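Local coordinates for protein predicted DNA-binding transcriptional regulator (Aliivibrio fischeri ES114, PDB 7DWN) that probably binds cis-regulatory DNA and controls transcription as a tetrameric regulator of the LysR family, at residues A[18-23]-A[55-60]; A[96-101]-A[141-146]; A[168-173]-A[240-245]. All blocks are in the same frame, centred on the assembly; numbering follows the deposited sequence.

Contact 1: residues A[18-23]-A[55-60]; sequences KNFSQA and KPIELT
Ile57 holds CG1 anti to its carbonyl carbon (chi1 -70°), and this rotation carries the CG1 branch past Lys18 O to the ring of Phe20. The ring receives it at the edge, in plane, with Phe20 CD1 3.9 Å from Ile57 CG1, and the two side chains cross at about a right angle. The backbone fixes the register: Ile57 N donates to Lys18 O at 3.0 Å with an N-H...O angle of 156°. On the other flank the extended side chain of Lys18 runs alongside the carbonyl of Ile57, its CB and CG each 3.4 Å from Ile57 O, before its amine passes beyond the contact.

Asn19, with CG anti to the backbone N (chi1 -173°), folds its amide over the start of the next helix. Its OD1 is gripped by Gln22 N (3.1 Å, on a lone pair) and by Ser21 OG (2.8 Å), and more weakly by Ser21 N, so Asn19 is the N-cap. Behind the contact, Phe20 packs on Leu14, Phe34 and Val50, and Ile57 shares Val50 with it. The arrangement joins the capped start of helix 20-26 to the chain entering strand 58-59, a strand of the small two-stranded wing in the winged helix-turn-helix DNA-binding domain of LysR-type regulators.

Contact 2: residues A[96-101]-A[141-146]; sequences QVAAAH and GACDIL
Gln96 O accepts two backbone donors from the other segment, Asp144 N at 2.8 Å and Ile145 N at 3.2 Å, the latter lying nearly along the C=O axis. The backbone N of the same residue is held as well: it donates to Asp144 OD2 at 3.0 Å (165° at the hydrogen), meeting the carboxylate from above its plane, 40° out. Asp144 turns CG opposite its carbonyl carbon, which swings the carboxylate to Gln96 N. Both polar backbone atoms of Gln96 are therefore taken by Asp144 and Ile145.

One step further on, Ala98 N gives a weak bond to Ile145 O, while Val97 CA and Leu146 CA make CA-H...O contacts with Ile145 O and Ala98 O, respectively. Val97 pairs with Ile145 and Ala98 with Leu146 in parallel register, the strand pairing of an alpha/beta subdomain in the periplasmic-binding-protein-like fold of LysR effector domains. Strand 94-99 has strand 123-128 as its other neighbour, through backbone bonds of Val97 and Ala99 to Ser125 and Glu127.

On the face bearing Ala98, its CB meets Leu146 CD1 at 3.6 Å and Cys143 SG at 3.9 Å, the sulfur being brought to this methyl by a chi1 of 61°. Helix 134-140 backs this side, with Leu138 against Cys143 and Ala134 against Leu146, while on the Val97 face Ile145 packs on Val284, Trp285 and Leu288 of helix 279-290. Beyond the strand end, His101 stacks its ring on His101 of the second subunit.

Contact 3: residues A[168-173]-A[240-245]; sequences ELLPVS and LPAYSI
Leu240 O takes the N-H of Leu170 at 2.9 Å, an almost straight bond (166° at the hydrogen) whose donor is tilted 32° from the carbonyl plane. The return bond, Leu240 N to Leu170 O, also measures 2.9 Å, and the two together make Leu170 and Leu240 an antiparallel hydrogen-bonded pair. Leu169 and Pro241 form the adjoining non-hydrogen-bonded pair, flanked by CA-H...O contacts from Leu169 CA to Leu240 O and from Pro241 CA to Glu168 O. A third backbone bond, from Ala242 N to Glu168 O at 3.0 Å, ties the chain just after the strand to its partner. There Pro241 O accepts both Ser244 N and Ser244 OG, two bonds that pin the turn 242-244 back on Pro241.

Side chains meet on both faces. On that of Leu169, CD2 approaches the proline ring obliquely, 3.8 Å from Pro241 CD. Leu170, on the other face, touches the methyl of Ala242, CD1 to CB 3.6 Å. Val172 serves two partners with separate branches: CG2 meets Leu240 CD1 at 3.7 Å, the side chains crossing at about a right angle, while CG1 reaches Ile245 CD1 at 3.6 Å, tip to tip. Ile245 extends that far because CG1 sits between its N and carbonyl carbon (chi1 56°) and CD1 continues the chain in extended form.

Strand 160-174 is also paired with strands 254-256 and 264-272. Leu227 and Lys228 of helix 224-232 lie against Leu240, and helix 201-209 lays Met202 against both Leu169 and Pro241.

The three contacts follow one another along the chain without overlapping. Contact 1 belongs to the DNA-binding part, and its centre is 49 Å from that of contact 2 and 69 Å from that of contact 3; nearest atoms are still about 36 Å and 56 Å apart. The long helix 61-83 follows contact 1 in the chain and leads toward the effector domain. Contacts 2 and 3 lie within that domain, centres 25 Å apart and nearest atoms about 7 Å, and are joined through the same mixed sheet: strand 264-272 pairs with both 145-149 and 160-174. The side chain of Pro241 in contact 3 is about 6 Å from a bound MES, probably from the crystallisation liquor. Of the three, only contact 2 reaches another subunit.

Contact 1: residues A[18-23]-A[55-60]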
loop_
_atom_site.group_PDB
_atom_site.type_symbol
_atom_site.label_atom_id
_atom_site.label_comp_id
_atom_site.label_asym_id
_atom_site.label_seq_id
_atom_site.Cartn_x
_atom_site.Cartn_y
_atom_site.Cartn_z
ATOM N N LYS A 18 -32.993 -6.863 -3.458
ATOM C CA LYS A 18 -33.943 -6.477 -2.409
ATOM C C LYS A 18 -35.253 -7.257 -2.492
ATOM O O LYS A 18 -36.315 -6.747 -2.128
ATOM C CB LYS A 18 -34.214 -4.969 -2.434
ATOM C CG LYS A 18 -32.984 -4.121 -2.143
ATOM C CD LYS A 18 -33.309 -2.637 -2.121
ATOM C CE LYS A 18 -32.075 -1.816 -1.771
ATOM N NZ LYS A 18 -32.352 -0.353 -1.744
ATOM N N ASN A 19 -35.194 -8.500 -2.968
ATOM C CA ASN A 19 -36.365 -9.368 -3.001
ATOM C C ASN A 19 -35.915 -10.803 -2.784
ATOM O O ASN A 19 -34.977 -11.264 -3.440
ATOM C CB ASN A 19 -37.122 -9.242 -4.329
ATOM C CG ASN A 19 -38.432 -10.014 -4.328
ATOM O OD1 ASN A 19 -38.457 -11.216 -4.594
ATOM N ND2 ASN A 19 -39.528 -9.324 -4.027
ATOM N N PHE A 20 -36.594 -11.505 -1.873
ATOM C CA PHE A 20 -36.172 -12.854 -1.501
ATOM C C PHE A 20 -36.320 -13.831 -2.661
ATOM O O PHE A 20 -35.414 -14.626 -2.931
ATOM C CB PHE A 20 -36.968 -13.333 -0.285
ATOM C CG PHE A 20 -36.317 -13.016 1.033
ATOM C CD1 PHE A 20 -36.386 -11.741 1.570
ATOM C CD2 PHE A 20 -35.633 -13.997 1.735
ATOM C CE1 PHE A 20 -35.787 -11.451 2.781
ATOM C CE2 PHE A 20 -35.032 -13.713 2.946
ATOM C CZ PHE A 20 -35.109 -12.438 3.470
ATOM N N SER A 21 -37.459 -13.791 -3.360
ATOM C CA SER A 21 -37.701 -14.767 -4.422
ATOM C C SER A 21 -36.770 -14.542 -5.606
ATOM O O SER A 21 -36.238 -15.502 -6.177
ATOM C CB SER A 21 -39.162 -14.711 -4.870
ATOM O OG SER A 21 -39.397 -13.609 -5.730
ATOM N N GLN A 22 -36.559 -13.281 -5.988
ATOM C CA GLN A 22 -35.642 -12.986 -7.084
ATOM C C GLN A 22 -34.212 -13.366 -6.722
ATOM O O GLN A 22 -33.489 -13.947 -7.543
ATOM C CB GLN A 22 -35.740 -11.506 -7.455
ATOM C CG GLN A 22 -37.147 -11.078 -7.863
ATOM C CD GLN A 22 -37.281 -9.579 -8.032
ATOM O OE1 GLN A 22 -36.323 -8.834 -7.834
ATOM N NE2 GLN A 22 -38.476 -9.127 -8.400
ATOM N N ALA A 23 -33.789 -13.059 -5.492
ATOM C CA ALA A 23 -32.459 -13.456 -5.042
ATOM C C ALA A 23 -32.310 -14.972 -5.022
ATOM O O ALA A 23 -31.233 -15.502 -5.317
ATOM C CB ALA A 23 -32.175 -12.874 -3.656
ATOM N N LYS A 55 -41.752 -4.252 1.625
ATOM C CA LYS A 55 -41.456 -4.324 0.199
ATOM C C LYS A 55 -41.144 -2.919 -0.296
ATOM O O LYS A 55 -41.994 -2.021 -0.162
ATOM C CB LYS A 55 -42.636 -4.915 -0.577
ATOM C CG LYS A 55 -42.977 -6.341 -0.183
ATOM C CD LYS A 55 -42.274 -7.372 -1.056
ATOM C CE LYS A 55 -42.751 -7.274 -2.495
ATOM N NZ LYS A 55 -42.488 -8.520 -3.269
ATOM N N PRO A 56 -39.959 -2.669 -0.871
ATOM C CA PRO A 56 -38.917 -3.679 -1.064
ATOM C C PRO A 56 -38.173 -4.025 0.224
ATOM O O PRO A 56 -38.340 -3.352 1.241
ATOM C CB PRO A 56 -37.965 -3.023 -2.074
ATOM C CG PRO A 56 -38.681 -1.783 -2.562
ATOM C CD PRO A 56 -39.584 -1.375 -1.464
ATOM N N ILE A 57 -37.367 -5.083 0.169
ATOM C CA ILE A 57 -36.613 -5.524 1.336
ATOM C C ILE A 57 -35.552 -4.479 1.663
ATOM O O ILE A 57 -34.710 -4.140 0.821
ATOM C CB ILE A 57 -35.979 -6.898 1.083
ATOM C CG1 ILE A 57 -37.061 -7.983 1.034
ATOM C CG2 ILE A 57 -34.939 -7.208 2.134
ATOM C CD1 ILE A 57 -37.850 -8.124 2.320
ATOM N N GLU A 58 -35.595 -3.957 2.884
ATOM C CA GLU A 58 -34.618 -2.988 3.357
ATOM C C GLU A 58 -33.547 -3.681 4.192
ATOM O O GLU A 58 -33.787 -4.723 4.808
ATOM C CB GLU A 58 -35.291 -1.892 4.187
ATOM C CG GLU A 58 -36.226 -0.994 3.396
ATOM C CD GLU A 58 -36.879 0.064 4.260
ATOM O OE1 GLU A 58 -36.761 -0.030 5.501
ATOM O OE2 GLU A 58 -37.510 0.986 3.700
ATOM N N LEU A 59 -32.357 -3.087 4.202
ATOM C CA LEU A 59 -31.248 -3.591 4.999
ATOM C C LEU A 59 -31.245 -2.920 6.366
ATOM O O LEU A 59 -31.353 -1.694 6.465
ATOM C CB LEU A 59 -29.912 -3.346 4.297
ATOM C CG LEU A 59 -29.521 -4.304 3.172
ATOM C CD1 LEU A 59 -28.177 -3.911 2.576
ATOM C CD2 LEU A 59 -29.480 -5.728 3.688
ATOM N N THR A 60 -31.131 -3.729 7.414
ATOM C CA THR A 60 -30.898 -3.200 8.742
ATOM C C THR A 60 -29.499 -2.587 8.804
ATOM O O THR A 60 -28.665 -2.841 7.931
ATOM C CB THR A 60 -31.044 -4.306 9.784
ATOM O OG1 THR A 60 -29.925 -5.199 9.693
ATOM C CG2 THR A 60 -32.328 -5.091 9.551
#

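Contact 2: residues A[96-101]-A[141-146]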
loop_
_atom_site.group_PDB
_atom_site.type_symbol
_atom_site.label_atom_id
_atom_site.label_comp_id
_atom_site.label_asym_id
_atom_site.label_seq_id
_atom_site.Cartn_x
_atom_site.Cartn_y
_atom_site.Cartn_z
ATOM N N GLN A 96 8.182 -23.444 -7.445
ATOM C CA GLN A 96 8.062 -22.140 -8.089
ATOM C C GLN A 96 9.459 -21.579 -8.305
ATOM O O GLN A 96 10.172 -21.282 -7.340
ATOM C CB GLN A 96 7.218 -21.195 -7.239
ATOM C CG GLN A 96 5.819 -21.705 -6.960
ATOM C CD GLN A 96 5.035 -20.791 -6.040
ATOM O OE1 GLN A 96 4.620 -19.701 -6.433
ATOM N NE2 GLN A 96 4.828 -21.234 -4.804
ATOM N N VAL A 97 9.852 -21.433 -9.566
ATOM C CA VAL A 97 11.178 -20.955 -9.927
ATOM C C VAL A 97 11.022 -19.676 -10.732
ATOM O O VAL A 97 10.461 -19.693 -11.834
ATOM C CB VAL A 97 11.969 -22.003 -10.725
ATOM C CG1 VAL A 97 13.277 -21.407 -11.217
ATOM C CG2 VAL A 97 12.224 -23.234 -9.871
ATOM N N ALA A 98 11.508 -18.571 -10.181
ATOM C CA ALA A 98 11.691 -17.355 -10.956
ATOM C C ALA A 98 13.066 -17.402 -11.604
ATOM O O ALA A 98 14.052 -17.782 -10.966
ATOM C CB ALA A 98 11.552 -16.116 -10.072
ATOM N N ALA A 99 13.129 -17.038 -12.880
ATOM C CA ALA A 99 14.372 -17.204 -13.617
ATOM C C ALA A 99 14.494 -16.139 -14.693
ATOM O O ALA A 99 13.495 -15.669 -15.243
ATOM C CB ALA A 99 14.463 -18.598 -14.252
ATOM N N ALA A 100 15.736 -15.760 -14.978
ATOM C CA ALA A 100 16.013 -14.972 -16.167
ATOM C C ALA A 100 15.734 -15.815 -17.403
ATOM O O ALA A 100 15.995 -17.022 -17.420
ATOM C CB ALA A 100 17.462 -14.486 -16.162
ATOM N N HIS A 101 15.188 -15.171 -18.437
ATOM C CA HIS A 101 14.720 -15.885 -19.624
ATOM C C HIS A 101 15.819 -16.758 -20.223
ATOM O O HIS A 101 15.618 -17.954 -20.471
ATOM C CB HIS A 101 14.205 -14.876 -20.653
ATOM C CG HIS A 101 13.434 -15.489 -21.780
ATOM N ND1 HIS A 101 14.021 -16.282 -22.741
ATOM C CD2 HIS A 101 12.123 -15.407 -22.109
ATOM C CE1 HIS A 101 13.103 -16.672 -23.608
ATOM N NE2 HIS A 101 11.944 -16.154 -23.248
ATOM N N GLY A 141 7.880 -15.342 -0.267
ATOM C CA GLY A 141 7.477 -16.692 -0.589
ATOM C C GLY A 141 6.746 -16.852 -1.902
ATOM O O GLY A 141 6.171 -17.921 -2.140
ATOM N N ALA A 142 6.745 -15.829 -2.760
ATOM C CA ALA A 142 6.092 -15.941 -4.058
ATOM C C ALA A 142 6.803 -16.924 -4.977
ATOM O O ALA A 142 6.186 -17.428 -5.922
ATOM C CB ALA A 142 6.009 -14.570 -4.724
ATOM N N CYS A 143 8.082 -17.199 -4.731
ATOM C CA CYS A 143 8.815 -18.223 -5.456
ATOM C C CYS A 143 9.770 -18.915 -4.495
ATOM O O CYS A 143 10.211 -18.329 -3.503
ATOM C CB CYS A 143 9.587 -17.646 -6.653
ATOM S SG CYS A 143 10.835 -16.413 -6.234
ATOM N N ASP A 144 10.077 -20.176 -4.796
ATOM C CA ASP A 144 10.954 -20.973 -3.949
ATOM C C ASP A 144 12.425 -20.774 -4.287
ATOM O O ASP A 144 13.255 -20.622 -3.383
ATOM C CB ASP A 144 10.591 -22.455 -4.070
ATOM C CG ASP A 144 9.132 -22.725 -3.758
ATOM O OD1 ASP A 144 8.612 -22.133 -2.789
ATOM O OD2 ASP A 144 8.505 -23.524 -4.487
ATOM N N ILE A 145 12.765 -20.772 -5.574
ATOM C CA ILE A 145 14.143 -20.683 -6.035
ATOM C C ILE A 145 14.215 -19.664 -7.163
ATOM O O ILE A 145 13.359 -19.648 -8.054
ATOM C CB ILE A 145 14.673 -22.058 -6.500
ATOM C CG1 ILE A 145 14.658 -23.055 -5.340
ATOM C CG2 ILE A 145 16.076 -21.928 -7.080
ATOM C CD1 ILE A 145 14.825 -24.492 -5.771
ATOM N N LEU A 146 15.234 -18.812 -7.120
ATOM C CA LEU A 146 15.445 -17.772 -8.115
ATOM C C LEU A 146 16.695 -18.098 -8.921
ATOM O O LEU A 146 17.760 -18.331 -8.348
ATOM C CB LEU A 146 15.588 -16.405 -7.442
ATOM C CG LEU A 146 15.980 -15.217 -8.318
ATOM C CD1 LEU A 146 14.987 -15.063 -9.450
ATOM C CD2 LEU A 146 16.043 -13.950 -7.484
#

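Contact 3: residues A[168-173]-A[240-245]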
loop_
_atom_site.group_PDB
_atom_site.type_symbol
_atom_site.label_atom_id
_atom_site.label_comp_id
_atom_site.label_asym_id
_atom_site.label_seq_id
_atom_site.Cartn_x
_atom_site.Cartn_y
_atom_site.Cartn_z
ATOM N N GLU A 168 31.319 -16.190 -20.060
ATOM C CA GLU A 168 31.792 -14.921 -20.587
ATOM C C GLU A 168 30.760 -14.304 -21.520
ATOM O O GLU A 168 30.067 -15.003 -22.265
ATOM C CB GLU A 168 33.115 -15.077 -21.347
ATOM C CG GLU A 168 34.230 -15.756 -20.573
ATOM C CD GLU A 168 35.531 -15.786 -21.354
ATOM O OE1 GLU A 168 36.379 -14.896 -21.138
ATOM O OE2 GLU A 168 35.695 -16.692 -22.198
ATOM N N LEU A 169 30.660 -12.980 -21.451
ATOM C CA LEU A 169 30.080 -12.175 -22.516
ATOM C C LEU A 169 31.126 -12.004 -23.607
ATOM O O LEU A 169 32.186 -11.405 -23.371
ATOM C CB LEU A 169 29.639 -10.812 -21.989
ATOM C CG LEU A 169 28.492 -10.775 -20.983
ATOM C CD1 LEU A 169 28.328 -9.375 -20.412
ATOM C CD2 LEU A 169 27.209 -11.234 -21.649
ATOM N N LEU A 170 30.835 -12.545 -24.789
ATOM C CA LEU A 170 31.696 -12.500 -25.959
ATOM C C LEU A 170 31.179 -11.462 -26.937
ATOM O O LEU A 170 29.984 -11.489 -27.282
ATOM C CB LEU A 170 31.742 -13.866 -26.636
ATOM C CG LEU A 170 32.063 -15.062 -25.739
ATOM C CD1 LEU A 170 31.989 -16.353 -26.535
ATOM C CD2 LEU A 170 33.431 -14.901 -25.100
ATOM N N PRO A 171 32.018 -10.520 -27.369
ATOM C CA PRO A 171 31.618 -9.596 -28.439
ATOM C C PRO A 171 31.626 -10.321 -29.776
ATOM O O PRO A 171 32.662 -10.819 -30.221
ATOM C CB PRO A 171 32.685 -8.499 -28.379
ATOM C CG PRO A 171 33.884 -9.180 -27.797
ATOM C CD PRO A 171 33.359 -10.219 -26.839
ATOM N N VAL A 172 30.460 -10.391 -30.412
ATOM C CA VAL A 172 30.294 -11.195 -31.610
ATOM C C VAL A 172 29.661 -10.370 -32.721
ATOM O O VAL A 172 28.943 -9.388 -32.485
ATOM C CB VAL A 172 29.451 -12.460 -31.349
ATOM C CG1 VAL A 172 30.170 -13.386 -30.385
ATOM C CG2 VAL A 172 28.077 -12.081 -30.822
ATOM N N SER A 173 29.952 -10.809 -33.949
ATOM C CA SER A 173 29.396 -10.262 -35.176
ATOM C C SER A 173 28.880 -11.390 -36.055
ATOM O O SER A 173 29.339 -12.534 -35.974
ATOM C CB SER A 173 30.430 -9.473 -35.987
ATOM O OG SER A 173 31.083 -8.511 -35.196
ATOM N N LEU A 240 27.293 -11.118 -26.243
ATOM C CA LEU A 240 26.315 -12.137 -25.920
ATOM C C LEU A 240 26.915 -13.182 -24.989
ATOM O O LEU A 240 28.107 -13.491 -25.094
ATOM C CB LEU A 240 25.801 -12.822 -27.191
ATOM C CG LEU A 240 25.184 -11.867 -28.215
ATOM C CD1 LEU A 240 24.671 -12.620 -29.432
ATOM C CD2 LEU A 240 24.069 -11.071 -27.564
ATOM N N PRO A 241 26.129 -13.717 -24.056
ATOM C CA PRO A 241 26.635 -14.802 -23.210
ATOM C C PRO A 241 26.962 -16.023 -24.053
ATOM O O PRO A 241 26.235 -16.372 -24.986
ATOM C CB PRO A 241 25.478 -15.070 -22.240
ATOM C CG PRO A 241 24.268 -14.541 -22.935
ATOM C CD PRO A 241 24.746 -13.351 -23.715
ATOM N N ALA A 242 28.076 -16.671 -23.716
ATOM C CA ALA A 242 28.599 -17.723 -24.579
ATOM C C ALA A 242 27.679 -18.936 -24.625
ATOM O O ALA A 242 27.647 -19.644 -25.637
ATOM C CB ALA A 242 29.998 -18.125 -24.122
ATOM N N TYR A 243 26.915 -19.189 -23.559
ATOM C CA TYR A 243 26.044 -20.361 -23.545
ATOM C C TYR A 243 24.863 -20.223 -24.497
ATOM O O TYR A 243 24.207 -21.227 -24.798
ATOM C CB TYR A 243 25.539 -20.640 -22.126
ATOM C CG TYR A 243 24.752 -19.508 -21.501
ATOM C CD1 TYR A 243 23.411 -19.312 -21.811
ATOM C CD2 TYR A 243 25.343 -18.648 -20.583
ATOM C CE1 TYR A 243 22.689 -18.287 -21.242
ATOM C CE2 TYR A 243 24.623 -17.618 -20.004
ATOM C CZ TYR A 243 23.296 -17.442 -20.341
ATOM O OH TYR A 243 22.570 -16.422 -19.771
ATOM N N SER A 244 24.578 -19.016 -24.979
ATOM C CA SER A 244 23.426 -18.780 -25.837
ATOM C C SER A 244 23.769 -18.769 -27.321
ATOM O O SER A 244 22.855 -18.686 -28.147
ATOM C CB SER A 244 22.754 -17.452 -25.467
ATOM O OG SER A 244 23.508 -16.349 -25.942
ATOM N N ILE A 245 25.049 -18.847 -27.681
ATOM C CA ILE A 245 25.455 -18.757 -29.080
ATOM C C ILE A 245 26.435 -19.870 -29.422
ATOM O O ILE A 245 27.253 -19.727 -30.337
ATOM C CB ILE A 245 26.075 -17.382 -29.389
ATOM C CG1 ILE A 245 27.257 -17.112 -28.455
ATOM C CG2 ILE A 245 25.028 -16.281 -29.280
ATOM C CD1 ILE A 245 28.059 -15.891 -28.825
#